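Local coordinates for protein secondary thiamine-phosphate synthase enzyme (Thermus thermophilus, PDB 2CU5) that is of uncertain function, belongs to the UPF0047 (YjbQ) family and may act as a secondary thiamine-phosphate synthase, at residues A[17-22]-A[109-114]. Numbering follows the deposited sequence.
Sequences VNITRK and QQVFLA
Val17 and Leu113 form an antiparallel hydrogen-bonded pair, with Val17 N to Leu113 O at 2.9 Å and Leu113 N to Val17 O at 2.8 Å; Asn18 and Phe112 make the next, non-hydrogen-bonded pair. Within this chain strand 15-18 lies at one edge of a three-stranded sheet, whose central strand 110-115 also bonds to strand 43-48. Ile19 N reaches Val111 O (2.9 Å), but Thr20 replaces backbone with side chain: its OG1 accepts Val111 N at 2.8 Å and donates to Asn18 OD1. That oxygen also takes Thr20 N, in the carbonyl plane, closing an Asx turn. Asn18 swings its CG away from its own N (chi1 -169°), bringing ND2 to a lone pair of Gln110 OE1 at 2.7 Å, the amide planes 61° apart. Gln110 NE2 bonds to Gln109 O, fixing the flip of its amide. A leucine at Gln110 would probably leave Asn18 ND2 without this acceptor. On the face of Asn18, Phe112 CE1 lies 3.8 Å from Asn18 CB; on the other, Ile19 CG1 packs on Val111 CG1 (3.8 Å). One backbone bond, then side chains, thus carry the polar contact past the last bridge, coupling the turn into helix 20-25 to the sheet.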
# COMPACT_ATOMS: atom_id res chain seq x y z
N VAL A 17 -13.00 10.88 2.87
CA VAL A 17 -13.20 11.81 3.98
C VAL A 17 -11.84 12.36 4.39
O VAL A 17 -10.94 11.60 4.74
CB VAL A 17 -13.84 11.10 5.19
CG1 VAL A 17 -14.11 12.11 6.30
CG2 VAL A 17 -15.14 10.43 4.76
N ASN A 18 -11.70 13.68 4.33
CA ASN A 18 -10.45 14.35 4.68
C ASN A 18 -10.28 14.33 6.20
O ASN A 18 -11.00 15.02 6.92
CB ASN A 18 -10.48 15.79 4.18
CG ASN A 18 -9.12 16.46 4.25
OD1 ASN A 18 -8.36 16.24 5.20
ND2 ASN A 18 -8.81 17.29 3.26
N ILE A 19 -9.32 13.55 6.69
CA ILE A 19 -9.09 13.45 8.13
C ILE A 19 -7.76 14.07 8.56
O ILE A 19 -7.27 13.82 9.66
CB ILE A 19 -9.09 11.98 8.57
CG1 ILE A 19 -7.95 11.24 7.85
CG2 ILE A 19 -10.46 11.35 8.27
CD1 ILE A 19 -7.74 9.81 8.32
N THR A 20 -7.17 14.87 7.68
CA THR A 20 -5.89 15.50 7.95
C THR A 20 -5.90 16.27 9.27
O THR A 20 -5.05 16.04 10.13
CB THR A 20 -5.51 16.48 6.81
OG1 THR A 20 -5.65 15.83 5.55
CG2 THR A 20 -4.06 16.94 6.97
N ARG A 21 -6.86 17.18 9.42
CA ARG A 21 -6.94 17.99 10.63
C ARG A 21 -7.27 17.19 11.87
O ARG A 21 -6.74 17.47 12.95
CB ARG A 21 -7.96 19.12 10.43
CG ARG A 21 -8.11 20.04 11.64
CD ARG A 21 -6.75 20.49 12.17
NE ARG A 21 -5.91 21.10 11.14
CZ ARG A 21 -6.19 22.25 10.53
NH1 ARG A 21 -7.29 22.92 10.84
NH2 ARG A 21 -5.36 22.73 9.61
N LYS A 22 -8.15 16.20 11.75
CA LYS A 22 -8.50 15.38 12.91
C LYS A 22 -7.30 14.55 13.39
O LYS A 22 -7.15 14.31 14.59
CB LYS A 22 -9.70 14.48 12.60
CG LYS A 22 -11.02 15.27 12.57
CD LYS A 22 -12.25 14.40 12.40
CE LYS A 22 -13.51 15.25 12.41
NZ LYS A 22 -14.76 14.46 12.27
N GLN A 109 -1.38 17.41 -1.24
CA GLN A 109 -1.73 16.19 -0.51
C GLN A 109 -2.57 16.42 0.73
O GLN A 109 -2.40 17.40 1.45
CB GLN A 109 -0.47 15.43 -0.10
CG GLN A 109 0.36 14.84 -1.23
CD GLN A 109 1.57 14.11 -0.68
OE1 GLN A 109 2.31 14.65 0.15
NE2 GLN A 109 1.80 12.88 -1.14
N GLN A 110 -3.48 15.48 0.98
CA GLN A 110 -4.35 15.48 2.14
C GLN A 110 -4.53 14.01 2.54
O GLN A 110 -4.43 13.12 1.69
CB GLN A 110 -5.71 16.10 1.81
CG GLN A 110 -5.68 17.61 1.61
CD GLN A 110 -5.49 18.37 2.91
OE1 GLN A 110 -6.45 18.59 3.66
NE2 GLN A 110 -4.26 18.77 3.20
N VAL A 111 -4.77 13.75 3.82
CA VAL A 111 -4.97 12.39 4.29
C VAL A 111 -6.45 12.05 4.24
O VAL A 111 -7.28 12.77 4.81
CB VAL A 111 -4.45 12.21 5.73
CG1 VAL A 111 -4.62 10.77 6.18
CG2 VAL A 111 -2.99 12.62 5.79
N PHE A 112 -6.79 10.96 3.55
CA PHE A 112 -8.18 10.56 3.40
C PHE A 112 -8.54 9.18 3.94
O PHE A 112 -7.75 8.24 3.85
CB PHE A 112 -8.58 10.56 1.92
CG PHE A 112 -8.65 11.91 1.30
CD1 PHE A 112 -9.75 12.74 1.53
CD2 PHE A 112 -7.64 12.35 0.46
CE1 PHE A 112 -9.82 14.00 0.93
CE2 PHE A 112 -7.70 13.60 -0.14
CZ PHE A 112 -8.80 14.43 0.09
N LEU A 113 -9.74 9.09 4.50
CA LEU A 113 -10.26 7.81 4.94
C LEU A 113 -11.13 7.47 3.74
O LEU A 113 -12.13 8.13 3.48
CB LEU A 113 -11.12 7.95 6.20
CG LEU A 113 -11.51 6.61 6.84
CD1 LEU A 113 -12.27 6.87 8.13
CD2 LEU A 113 -12.36 5.78 5.88
N ALA A 114 -10.74 6.45 2.99
CA ALA A 114 -11.49 6.05 1.80
C ALA A 114 -12.60 5.06 2.16
O ALA A 114 -12.34 3.88 2.35
CB ALA A 114 -10.54 5.43 0.78